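Local coordinates for mitogen-activated protein kinase kinase kinase 7 interacting protein 1 (Anopheles gambiae, PDB 2IRM) that contains a PP2C-type phosphatase domain and probably serves as an adaptor that associates with the kinase TAK1 and triggers its autophosphorylation, at residues Asn48-Tyr53 / Leu159-Arg164; Lys10-Thr15 / Leu351-Asn356; Ala177-Thr182 / Pro266-Leu271; Ser155-Ala160 / Gly170-Cys175. One frame throughout, in Å; residues are numbered along the deposited sequence.

Interaction 1: Asn48-Tyr53 / Leu159-Arg164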
loop_
_atom_site.group_PDB
_atom_site.type_symbol
_atom_site.label_atom_id
_atom_site.label_comp_id
_atom_site.label_asym_id
_atom_site.label_seq_id
_atom_site.Cartn_x
_atom_site.Cartn_y
_atom_site.Cartn_z
ATOM N N ASN A 48 5.594 24.961 -7.461
ATOM C CA ASN A 48 6.111 24.741 -8.825
ATOM C C ASN A 48 7.004 23.502 -9.014
ATOM O O ASN A 48 6.822 22.746 -9.971
ATOM C CB ASN A 48 6.885 25.977 -9.304
ATOM C CG ASN A 48 5.985 27.158 -9.626
ATOM O OD1 ASN A 48 4.788 27.000 -9.875
ATOM N ND2 ASN A 48 6.565 28.354 -9.635
ATOM N N ASN A 49 7.969 23.313 -8.110
ATOM C CA ASN A 49 8.895 22.184 -8.169
ATOM C C ASN A 49 8.330 20.972 -7.464
ATOM O O ASN A 49 8.301 19.877 -8.028
ATOM C CB ASN A 49 10.242 22.535 -7.527
ATOM C CG ASN A 49 10.871 23.793 -8.110
ATOM O OD1 ASN A 49 10.662 24.128 -9.278
ATOM N ND2 ASN A 49 11.656 24.493 -7.295
ATOM N N THR A 50 7.877 21.174 -6.229
ATOM C CA THR A 50 7.526 20.063 -5.350
ATOM C C THR A 50 6.081 19.605 -5.490
ATOM O O THR A 50 5.148 20.414 -5.467
ATOM C CB THR A 50 7.787 20.412 -3.876
ATOM O OG1 THR A 50 9.026 21.120 -3.755
ATOM C CG2 THR A 50 7.836 19.147 -3.031
ATOM N N SER A 51 5.914 18.293 -5.621
ATOM C CA SER A 51 4.598 17.660 -5.613
ATOM C C SER A 51 4.690 16.242 -5.034
ATOM O O SER A 51 5.730 15.594 -5.118
ATOM C CB SER A 51 4.004 17.637 -7.021
ATOM O OG SER A 51 4.948 17.128 -7.946
ATOM N N LEU A 52 3.599 15.770 -4.442
ATOM C CA LEU A 52 3.582 14.477 -3.774
ATOM C C LEU A 52 2.458 13.594 -4.314
ATOM O O LEU A 52 1.322 14.037 -4.479
ATOM C CB LEU A 52 3.384 14.679 -2.272
ATOM C CG LEU A 52 4.104 13.826 -1.228
ATOM C CD1 LEU A 52 3.440 14.037 0.137
ATOM C CD2 LEU A 52 4.160 12.337 -1.578
ATOM N N TYR A 53 2.796 12.344 -4.601
ATOM C CA TYR A 53 1.810 11.327 -4.939
ATOM C C TYR A 53 2.009 10.149 -3.990
ATOM O O TYR A 53 3.109 9.588 -3.889
ATOM C CB TYR A 53 1.932 10.903 -6.404
ATOM C CG TYR A 53 1.997 12.075 -7.344
ATOM C CD1 TYR A 53 0.843 12.731 -7.751
ATOM C CD2 TYR A 53 3.220 12.545 -7.808
ATOM C CE1 TYR A 53 0.903 13.819 -8.599
ATOM C CE2 TYR A 53 3.296 13.635 -8.655
ATOM C CZ TYR A 53 2.135 14.268 -9.050
ATOM O OH TYR A 53 2.211 15.351 -9.896
ATOM N N LEU A 159 4.851 6.405 -1.343
ATOM C CA LEU A 159 4.849 7.818 -1.698
ATOM C C LEU A 159 5.965 8.252 -2.618
ATOM O O LEU A 159 7.131 8.226 -2.261
ATOM C CB LEU A 159 4.688 8.737 -0.469
ATOM C CG LEU A 159 5.509 8.705 0.822
ATOM C CD1 LEU A 159 6.921 9.226 0.584
ATOM C CD2 LEU A 159 4.829 9.571 1.875
ATOM N N ALA A 160 5.562 8.640 -3.822
ATOM C CA ALA A 160 6.444 9.231 -4.817
ATOM C C ALA A 160 6.455 10.733 -4.629
ATOM O O ALA A 160 5.399 11.358 -4.539
ATOM C CB ALA A 160 5.975 8.878 -6.222
ATOM N N LEU A 161 7.660 11.296 -4.574
ATOM C CA LEU A 161 7.860 12.726 -4.358
ATOM C C LEU A 161 8.686 13.330 -5.491
ATOM O O LEU A 161 9.901 13.167 -5.534
ATOM C CB LEU A 161 8.528 12.950 -2.992
ATOM C CG LEU A 161 8.763 14.322 -2.344
ATOM C CD1 LEU A 161 10.202 14.756 -2.509
ATOM C CD2 LEU A 161 7.806 15.406 -2.832
ATOM N N ILE A 162 8.020 14.012 -6.417
ATOM C CA ILE A 162 8.715 14.658 -7.531
ATOM C C ILE A 162 9.209 16.053 -7.148
ATOM O O ILE A 162 8.435 17.027 -7.104
ATOM C CB ILE A 162 7.853 14.732 -8.817
ATOM C CG1 ILE A 162 7.233 13.364 -9.123
ATOM C CG2 ILE A 162 8.694 15.250 -9.996
ATOM C CD1 ILE A 162 6.346 13.335 -10.361
ATOM N N HIS A 163 10.508 16.135 -6.867
ATOM C CA HIS A 163 11.139 17.396 -6.519
ATOM C C HIS A 163 12.052 17.857 -7.638
ATOM O O HIS A 163 13.164 17.357 -7.786
ATOM C CB HIS A 163 11.911 17.281 -5.206
ATOM C CG HIS A 163 12.342 18.600 -4.649
ATOM N ND1 HIS A 163 13.666 18.977 -4.562
ATOM C CD2 HIS A 163 11.624 19.642 -4.166
ATOM C CE1 HIS A 163 13.746 20.191 -4.045
ATOM N NE2 HIS A 163 12.519 20.618 -3.796
ATOM N N ARG A 164 11.555 18.811 -8.421
ATOM C CA ARG A 164 12.304 19.476 -9.498
ATOM C C ARG A 164 13.075 18.533 -10.422
ATOM O O ARG A 164 14.297 18.369 -10.296
ATOM C CB ARG A 164 13.194 20.611 -8.954
ATOM C CG ARG A 164 14.126 20.246 -7.798
ATOM C CD ARG A 164 14.663 21.489 -7.120
ATOM N NE ARG A 164 15.493 22.286 -8.025
ATOM C CZ ARG A 164 15.845 23.551 -7.811
ATOM N NH1 ARG A 164 15.434 24.188 -6.721
ATOM N NH2 ARG A 164 16.605 24.181 -8.698
#
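The ring of Tyr53 meets Ile162 at its edge, close to the ring plane, with CE2 of Tyr53 3.5 Å from CD1 of Ile162. Two torsions bring this about: Tyr53 holds CG beside its backbone N (chi1 -49°), and the Ile162 chain is extended to its delta carbon. The phenol end leaves the pair and hydrogen-bonds through OH to NE of Arg353. On the opposite face of the strands, Thr50 CG2 packs against Leu161 CD2 at 3.7 Å, Leu52 CD2 rests on Leu159 CB at 3.8 Å, and Thr50 OG1 lies at the edge of the His163 imidazole. Tyr53 and Ala160 form an antiparallel hydrogen-bonded pair, with Tyr53 N reaching Ala160 O at 2.8 Å and 170° and Ala160 N returning a more bent bond to Tyr53 O. Ser51 N to Ile162 O measures 3.2 Å, the return bond from Ile162 N to Ser51 O is weak, and so is the 3.4 Å bond from Arg164 N to Asn49 O. A strand pair with apolar groups on both faces, its Tyr53 side turned to the strand that carries Arg353, fits the central beta sandwich of the PP2C fold.

Interaction 2: Lys10-Thr15 / Leu351-Asn356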
loop_
_atom_site.group_PDB
_atom_site.type_symbol
_atom_site.label_atom_id
_atom_site.label_comp_id
_atom_site.label_asym_id
_atom_site.label_seq_id
_atom_site.Cartn_x
_atom_site.Cartn_y
_atom_site.Cartn_z
ATOM N N LYS A 10 -3.703 21.901 -3.543
ATOM C CA LYS A 10 -4.000 21.945 -4.975
ATOM C C LYS A 10 -3.847 20.576 -5.638
ATOM O O LYS A 10 -2.991 19.783 -5.243
ATOM C CB LYS A 10 -3.120 22.972 -5.684
ATOM C CG LYS A 10 -3.776 23.543 -6.930
ATOM C CD LYS A 10 -2.875 24.503 -7.674
ATOM C CE LYS A 10 -2.010 23.786 -8.700
ATOM N NZ LYS A 10 -1.340 24.767 -9.601
ATOM N N VAL A 11 -4.683 20.306 -6.641
ATOM C CA VAL A 11 -4.722 18.989 -7.294
ATOM C C VAL A 11 -3.996 18.932 -8.635
ATOM O O VAL A 11 -4.020 19.894 -9.418
ATOM C CB VAL A 11 -6.166 18.448 -7.458
ATOM C CG1 VAL A 11 -6.617 17.768 -6.176
ATOM C CG2 VAL A 11 -7.149 19.570 -7.893
ATOM N N CYS A 12 -3.354 17.790 -8.882
ATOM C CA CYS A 12 -2.533 17.587 -10.073
ATOM C C CYS A 12 -3.374 17.224 -11.286
ATOM O O CYS A 12 -3.933 16.127 -11.362
ATOM C CB CYS A 12 -1.460 16.518 -9.823
ATOM S SG CYS A 12 -0.260 16.315 -11.170
ATOM N N ASN A 13 -3.456 18.160 -12.229
ATOM C CA ASN A 13 -4.147 17.943 -13.506
ATOM C C ASN A 13 -3.396 16.997 -14.461
ATOM O O ASN A 13 -3.854 16.737 -15.578
ATOM C CB ASN A 13 -4.456 19.284 -14.190
ATOM C CG ASN A 13 -3.367 20.325 -13.959
ATOM O OD1 ASN A 13 -2.258 20.004 -13.514
ATOM N ND2 ASN A 13 -3.681 21.583 -14.252
ATOM N N GLN A 14 -2.251 16.487 -14.010
ATOM C CA GLN A 14 -1.491 15.500 -14.764
ATOM C C GLN A 14 -1.563 14.095 -14.140
ATOM O O GLN A 14 -0.721 13.234 -14.421
ATOM C CB GLN A 14 -0.043 15.961 -14.926
ATOM C CG GLN A 14 0.190 16.824 -16.155
ATOM C CD GLN A 14 1.420 17.708 -16.031
ATOM O OE1 GLN A 14 2.306 17.456 -15.211
ATOM N NE2 GLN A 14 1.474 18.759 -16.844
ATOM N N THR A 15 -2.599 13.869 -13.328
ATOM C CA THR A 15 -2.784 12.623 -12.578
ATOM C C THR A 15 -4.232 12.144 -12.639
ATOM O O THR A 15 -5.160 12.912 -12.371
ATOM C CB THR A 15 -2.384 12.816 -11.105
ATOM O OG1 THR A 15 -1.007 13.191 -11.039
ATOM C CG2 THR A 15 -2.593 11.545 -10.304
ATOM N N LEU A 351 -3.320 5.160 -9.158
ATOM C CA LEU A 351 -2.883 6.513 -9.475
ATOM C C LEU A 351 -1.934 6.511 -10.654
ATOM O O LEU A 351 -0.872 5.885 -10.591
ATOM C CB LEU A 351 -2.187 7.151 -8.276
ATOM C CG LEU A 351 -2.959 8.242 -7.534
ATOM C CD1 LEU A 351 -4.264 7.711 -6.937
ATOM C CD2 LEU A 351 -2.096 8.846 -6.455
ATOM N N ILE A 352 -2.311 7.203 -11.728
ATOM C CA ILE A 352 -1.401 7.380 -12.856
ATOM C C ILE A 352 -0.976 8.838 -13.022
ATOM O O ILE A 352 -1.760 9.683 -13.461
ATOM C CB ILE A 352 -1.964 6.820 -14.178
ATOM C CG1 ILE A 352 -2.247 5.327 -14.050
ATOM C CG2 ILE A 352 -0.980 7.039 -15.319
ATOM C CD1 ILE A 352 -3.695 5.009 -13.861
ATOM N N ARG A 353 0.272 9.114 -12.647
ATOM C CA ARG A 353 0.901 10.390 -12.920
ATOM C C ARG A 353 1.512 10.304 -14.309
ATOM O O ARG A 353 2.347 9.439 -14.570
ATOM C CB ARG A 353 1.963 10.703 -11.868
ATOM C CG ARG A 353 2.784 11.963 -12.124
ATOM C CD ARG A 353 1.917 13.176 -12.465
ATOM N NE ARG A 353 2.673 14.427 -12.454
ATOM C CZ ARG A 353 3.425 14.875 -13.458
ATOM N NH1 ARG A 353 3.546 14.179 -14.583
ATOM N NH2 ARG A 353 4.068 16.028 -13.335
ATOM N N ASN A 354 1.082 11.199 -15.195
ATOM C CA ASN A 354 1.476 11.157 -16.601
ATOM C C ASN A 354 2.506 12.212 -16.978
ATOM O O ASN A 354 2.282 13.405 -16.771
ATOM C CB ASN A 354 0.247 11.304 -17.504
ATOM C CG ASN A 354 0.592 11.213 -18.985
ATOM O OD1 ASN A 354 1.090 10.188 -19.459
ATOM N ND2 ASN A 354 0.324 12.287 -19.723
ATOM N N PHE A 355 3.624 11.764 -17.546
ATOM C CA PHE A 355 4.597 12.683 -18.136
ATOM C C PHE A 355 4.335 12.830 -19.634
ATOM O O PHE A 355 4.428 13.928 -20.175
ATOM C CB PHE A 355 6.042 12.220 -17.899
ATOM C CG PHE A 355 6.275 11.580 -16.556
ATOM C CD1 PHE A 355 5.952 12.245 -15.378
ATOM C CD2 PHE A 355 6.843 10.314 -16.472
ATOM C CE1 PHE A 355 6.173 11.651 -14.142
ATOM C CE2 PHE A 355 7.068 9.713 -15.240
ATOM C CZ PHE A 355 6.733 10.387 -14.075
ATOM N N ASN A 356 4.002 11.716 -20.290
ATOM C CA ASN A 356 3.789 11.679 -21.743
ATOM C C ASN A 356 2.543 10.884 -22.164
ATOM O O ASN A 356 2.485 9.651 -22.015
ATOM C CB ASN A 356 5.045 11.158 -22.450
ATOM C CG ASN A 356 6.275 11.993 -22.142
ATOM O OD1 ASN A 356 6.260 13.213 -22.291
ATOM N ND2 ASN A 356 7.345 11.341 -21.705
#
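Gln14 and Arg353 lie side by side and point the same way, CB of Gln14 standing 3.8 Å above the centre of the guanidinium plane. The amide and guanidinium planes are 68° apart, and Gln14 OE1 also lies over a guanidinium face. Its 2.9 Å approach to Arg353 NH2 therefore has too poor an angle to count as a hydrogen bond. The bond that does join the segments is of backbone: Asn354 N donates to Gln14 O over 2.8 Å, almost straight at 176°. One residue on, Thr15 and Arg353 form an antiparallel non-hydrogen-bonded pair. Here the side chains cross at about a right angle, with Thr15 OG1 3.3 Å from Arg353 CD, while Thr15 CA makes a CA-H...O contact of 3.2 Å with Ile352 O.

A type I turn from Cys12 to Thr15, closed by a weak Thr15 N to Cys12 O bond of 3.3 Å, delivers Gln14 and Thr15 to the strand edge. Thr15 opens strand 15-25, which runs antiparallel to strand 344-354 in one sheet of the PP2C sandwich; strand 268-274 flanks 344-354 on its other side, where the backbone of Arg353 is bonded to Leu271. Arg353 starts with CG anti to N, then bends at chi2 (49°), which folds its head back under Gln14. With Gln14 over a face and NE held by the Tyr53 hydroxyl, the guanidinium is fixed in place, and its positive charge would be expected to polarise that hydroxyl.

Interaction 3: Ala177-Thr182 / Pro266-Leu271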
loop_
_atom_site.group_PDB
_atom_site.type_symbol
_atom_site.label_atom_id
_atom_site.label_comp_id
_atom_site.label_asym_id
_atom_site.label_seq_id
_atom_site.Cartn_x
_atom_site.Cartn_y
_atom_site.Cartn_z
ATOM N N ALA A 177 4.902 0.843 -6.617
ATOM C CA ALA A 177 5.223 1.892 -7.579
ATOM C C ALA A 177 5.895 1.352 -8.851
ATOM O O ALA A 177 6.912 0.641 -8.794
ATOM C CB ALA A 177 6.107 2.926 -6.923
ATOM N N LEU A 178 5.321 1.711 -9.998
ATOM C CA LEU A 178 5.845 1.311 -11.303
ATOM C C LEU A 178 6.204 2.514 -12.161
ATOM O O LEU A 178 5.438 3.481 -12.241
ATOM C CB LEU A 178 4.821 0.459 -12.055
ATOM C CG LEU A 178 4.254 -0.803 -11.399
ATOM C CD1 LEU A 178 3.382 -1.581 -12.369
ATOM C CD2 LEU A 178 5.348 -1.697 -10.815
ATOM N N LEU A 179 7.370 2.453 -12.800
ATOM C CA LEU A 179 7.740 3.435 -13.814
ATOM C C LEU A 179 7.668 2.803 -15.190
ATOM O O LEU A 179 8.185 1.703 -15.419
ATOM C CB LEU A 179 9.142 3.993 -13.573
ATOM C CG LEU A 179 9.531 5.361 -14.164
ATOM C CD1 LEU A 179 9.908 5.266 -15.630
ATOM C CD2 LEU A 179 8.463 6.435 -13.977
ATOM N N CYS A 180 7.022 3.501 -16.111
ATOM C CA CYS A 180 6.946 3.026 -17.474
ATOM C C CYS A 180 7.880 3.840 -18.330
ATOM O O CYS A 180 7.689 5.047 -18.518
ATOM C CB CYS A 180 5.517 3.100 -17.993
ATOM S SG CYS A 180 4.379 2.192 -16.948
ATOM N N LYS A 181 8.917 3.173 -18.818
ATOM C CA LYS A 181 9.858 3.786 -19.739
ATOM C C LYS A 181 9.644 3.239 -21.142
ATOM O O LYS A 181 9.261 2.080 -21.316
ATOM C CB LYS A 181 11.298 3.539 -19.277
ATOM C CG LYS A 181 11.918 4.703 -18.517
ATOM C CD LYS A 181 13.082 4.266 -17.635
ATOM C CE LYS A 181 13.969 5.460 -17.290
ATOM N NZ LYS A 181 14.633 5.335 -15.960
ATOM N N THR A 182 9.894 4.077 -22.143
ATOM C CA THR A 182 10.070 3.605 -23.511
ATOM C C THR A 182 11.523 3.735 -23.956
ATOM O O THR A 182 12.150 4.777 -23.765
ATOM C CB THR A 182 9.151 4.382 -24.472
ATOM O OG1 THR A 182 9.180 3.767 -25.766
ATOM C CG2 THR A 182 9.706 5.774 -24.732
ATOM N N PRO A 266 12.744 12.656 -20.733
ATOM C CA PRO A 266 11.765 12.538 -21.825
ATOM C C PRO A 266 11.333 11.094 -22.095
ATOM O O PRO A 266 10.189 10.859 -22.494
ATOM C CB PRO A 266 12.523 13.096 -23.034
ATOM C CG PRO A 266 13.488 14.052 -22.456
ATOM C CD PRO A 266 13.916 13.454 -21.146
ATOM N N ALA A 267 12.245 10.148 -21.864
ATOM C CA ALA A 267 11.978 8.721 -22.033
ATOM C C ALA A 267 10.967 8.158 -21.021
ATOM O O ALA A 267 10.227 7.225 -21.338
ATOM C CB ALA A 267 13.281 7.936 -21.990
ATOM N N CYS A 268 10.942 8.721 -19.812
ATOM C CA CYS A 268 9.965 8.325 -18.787
ATOM C C CYS A 268 8.561 8.750 -19.184
ATOM O O CYS A 268 8.300 9.938 -19.397
ATOM C CB CYS A 268 10.312 8.938 -17.431
ATOM S SG CYS A 268 11.900 8.421 -16.769
ATOM N N ARG A 269 7.656 7.783 -19.267
ATOM C CA ARG A 269 6.339 8.046 -19.837
ATOM C C ARG A 269 5.278 8.406 -18.810
ATOM O O ARG A 269 4.612 9.435 -18.942
ATOM C CB ARG A 269 5.887 6.889 -20.736
ATOM C CG ARG A 269 6.735 6.720 -21.992
ATOM C CD ARG A 269 7.068 8.079 -22.618
ATOM N NE ARG A 269 7.106 8.090 -24.081
ATOM C CZ ARG A 269 6.313 7.380 -24.883
ATOM N NH1 ARG A 269 5.378 6.574 -24.384
ATOM N NH2 ARG A 269 6.451 7.485 -26.200
ATOM N N PHE A 270 5.127 7.564 -17.792
ATOM C CA PHE A 270 4.162 7.808 -16.716
ATOM C C PHE A 270 4.412 6.901 -15.528
ATOM O O PHE A 270 4.962 5.817 -15.675
ATOM C CB PHE A 270 2.720 7.650 -17.214
ATOM C CG PHE A 270 2.416 6.301 -17.791
ATOM C CD1 PHE A 270 1.822 5.316 -17.008
ATOM C CD2 PHE A 270 2.712 6.012 -19.121
ATOM C CE1 PHE A 270 1.531 4.059 -17.540
ATOM C CE2 PHE A 270 2.427 4.753 -19.661
ATOM C CZ PHE A 270 1.832 3.776 -18.870
ATOM N N LEU A 271 3.994 7.347 -14.354
ATOM C CA LEU A 271 4.210 6.592 -13.128
ATOM C C LEU A 271 2.900 6.043 -12.577
ATOM O O LEU A 271 1.870 6.724 -12.603
ATOM C CB LEU A 271 4.918 7.469 -12.099
ATOM C CG LEU A 271 4.949 6.951 -10.669
ATOM C CD1 LEU A 271 6.372 6.896 -10.150
ATOM C CD2 LEU A 271 4.056 7.809 -9.792
#
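Cys180 O accepts a 2.8 Å hydrogen bond from Arg269 N, with 160° at the hydrogen, while Cys180 N donates to Phe270 O at 3.1 Å. One residue of strand 177-181 thus faces two of strand 268-271. The neighbouring pairs, Leu179 with Leu271 and Lys181 with Cys268, confirm the extra residue, and the helix-like psi of Arg269 (-53°) marks a classic beta bulge in this antiparallel pair. Beyond the bulge Thr182 N bonds to Ala267 O at 3.3 Å.

Phe270 holds CG between its backbone N and carbonyl carbon, which turns a ring face to Cys180. The CB of Cys180 is 3.9 Å from the ring centroid, a CH-pi contact close to the normal, and its SG, also 3.9 Å from the centroid but 31° off the normal, makes a sulfur-aromatic contact. On this side of the PP2C-fold sheet, helix 292-304 adds Val298 against Cys180 and Ile301 against Phe270. The other face carries Leu179, with CD1 3.9 Å from Cys268 SG and CD2 4.1 Å from Leu271 CB. At the strand end Thr182 CG2 sits 3.4 Å above the Arg269 guanidinium plane, displaced towards its rim, while Thr182 OG1 is engaged by Thr187 O.

Interaction 4: Ser155-Ala160 / Gly170-Cys175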
loop_
_atom_site.group_PDB
_atom_site.type_symbol
_atom_site.label_atom_id
_atom_site.label_comp_id
_atom_site.label_asym_id
_atom_site.label_seq_id
_atom_site.Cartn_x
_atom_site.Cartn_y
_atom_site.Cartn_z
ATOM N N SER A 155 -0.730 0.510 8.661
ATOM C CA SER A 155 -0.866 0.923 7.263
ATOM C C SER A 155 0.348 0.678 6.374
ATOM O O SER A 155 1.481 0.984 6.748
ATOM C CB SER A 155 -1.243 2.399 7.173
ATOM O OG SER A 155 -1.466 2.774 5.829
ATOM N N SER A 156 0.096 0.130 5.189
ATOM C CA SER A 156 1.087 0.142 4.126
ATOM C C SER A 156 1.108 1.542 3.551
ATOM O O SER A 156 0.154 2.301 3.741
ATOM C CB SER A 156 0.716 -0.856 3.032
ATOM O OG SER A 156 1.143 -2.155 3.376
ATOM N N ALA A 157 2.178 1.874 2.833
ATOM C CA ALA A 157 2.356 3.215 2.270
ATOM C C ALA A 157 3.210 3.192 1.011
ATOM O O ALA A 157 4.192 2.454 0.946
ATOM C CB ALA A 157 2.995 4.116 3.306
ATOM N N VAL A 158 2.849 3.992 0.014
ATOM C CA VAL A 158 3.759 4.249 -1.107
ATOM C C VAL A 158 3.721 5.719 -1.460
ATOM O O VAL A 158 2.671 6.239 -1.828
ATOM C CB VAL A 158 3.408 3.424 -2.356
ATOM C CG1 VAL A 158 1.993 3.740 -2.831
ATOM C CG2 VAL A 158 4.422 3.672 -3.467
ATOM N N LEU A 159 4.851 6.405 -1.343
ATOM C CA LEU A 159 4.849 7.818 -1.698
ATOM C C LEU A 159 5.965 8.252 -2.618
ATOM O O LEU A 159 7.131 8.226 -2.261
ATOM C CB LEU A 159 4.688 8.737 -0.469
ATOM C CG LEU A 159 5.509 8.705 0.822
ATOM C CD1 LEU A 159 6.921 9.226 0.584
ATOM C CD2 LEU A 159 4.829 9.571 1.875
ATOM N N ALA A 160 5.562 8.640 -3.822
ATOM C CA ALA A 160 6.444 9.231 -4.817
ATOM C C ALA A 160 6.455 10.733 -4.629
ATOM O O ALA A 160 5.399 11.358 -4.539
ATOM C CB ALA A 160 5.975 8.878 -6.222
ATOM N N GLY A 170 9.506 6.461 -1.545
ATOM C CA GLY A 170 9.613 5.807 -0.256
ATOM C C GLY A 170 8.400 4.933 -0.076
ATOM O O GLY A 170 7.272 5.418 -0.197
ATOM N N ASN A 171 8.618 3.642 0.186
ATOM C CA ASN A 171 7.506 2.719 0.409
ATOM C C ASN A 171 7.748 1.767 1.570
ATOM O O ASN A 171 8.892 1.480 1.919
ATOM C CB ASN A 171 7.159 1.948 -0.878
ATOM C CG ASN A 171 7.779 0.541 -0.929
ATOM O OD1 ASN A 171 7.229 -0.413 -0.366
ATOM N ND2 ASN A 171 8.909 0.408 -1.626
ATOM N N ILE A 172 6.649 1.303 2.161
ATOM C CA ILE A 172 6.654 0.237 3.152
ATOM C C ILE A 172 5.385 -0.598 2.981
ATOM O O ILE A 172 4.299 -0.060 2.735
ATOM C CB ILE A 172 6.772 0.773 4.591
ATOM C CG1 ILE A 172 7.015 -0.370 5.573
ATOM C CG2 ILE A 172 5.543 1.557 4.986
ATOM C CD1 ILE A 172 7.680 0.053 6.874
ATOM N N GLY A 173 5.529 -1.917 3.081
ATOM C CA GLY A 173 4.370 -2.806 3.019
ATOM C C GLY A 173 3.900 -3.141 1.620
ATOM O O GLY A 173 4.715 -3.319 0.709
ATOM N N ASN A 174 2.579 -3.206 1.456
ATOM C CA ASN A 174 1.952 -3.780 0.268
ATOM C C ASN A 174 1.870 -2.902 -0.966
ATOM O O ASN A 174 2.012 -3.402 -2.081
ATOM C CB ASN A 174 0.565 -4.317 0.613
ATOM C CG ASN A 174 0.624 -5.591 1.448
ATOM O OD1 ASN A 174 1.700 -6.150 1.698
ATOM N ND2 ASN A 174 -0.538 -6.057 1.879
ATOM N N CYS A 175 1.635 -1.607 -0.776
ATOM C CA CYS A 175 1.538 -0.660 -1.896
ATOM C C CYS A 175 2.736 -0.734 -2.850
ATOM O O CYS A 175 3.837 -1.138 -2.447
ATOM C CB CYS A 175 1.384 0.770 -1.374
ATOM S SG CYS A 175 0.058 1.026 -0.181
#
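The beta hairpin of strands 154-163 and 166-172 is laced here by two antiparallel hydrogen-bonded pairs, Ala157 with Ile172 and Leu159 with Gly170. All four backbone bonds are sound: Ala157 N to Ile172 O and Leu159 N to Gly170 O are each 2.9 Å, and the returning bonds, Ile172 N to Ala157 O and Gly170 N to Leu159 O, are each 3.0 Å. Between them Val158 faces Asn171 in a non-hydrogen-bonded pair. On the Ala157 side of the sheet, Ala157 CB touches Ile172 CG2 at 4.0 Å.

This hairpin belongs to one of the two central sheets of the phosphatase-like domain, with strand 50-59 on the far flank of strand 154-163. Helix 63-75 covers the face bearing Leu159, which touches Met72. Past Ile172 the second strand ends: Gly173 takes a positive phi of 83°, its N bonded to His197 ND1, and the chain doubles back over Ser156. Ser156 keeps OG beside its own backbone N (chi1 -83°), where it accepts a straight bond (175°) from Asn174 N at 2.6 Å. This side-chain acceptor carries the lacing beyond the last backbone pair. Asn174 sends its ND2 to Leu223 O. The turn brings Cys175 over the face of the first strand that carries Ser156 and Val158, its CB 3.4 Å from Val158 CG1 and its SG 3.8 Å from Ser156 CB.

In the fold
From the N terminus, interaction 2 opens first at residues 10-15 and closes last at 351-356, so its loop encloses the other three contacts. Interaction 1 opens at 48-53 and closes at 159-164. Interaction 4 begins on that closing strand, sharing Leu159 and Ala160, and closes a short hairpin at 170-175. Interaction 3 follows in series, from 177-182 to 266-271. Interactions 1 and 4 build one sheet; interactions 2 and 3 meet in the other through neighbouring strands 344-354 and 268-274. The sheets touch where Ala177 packs on Val158 and Leu271 on Ala160, and the Tyr53-Arg353 bond ties interaction 1 to interaction 2.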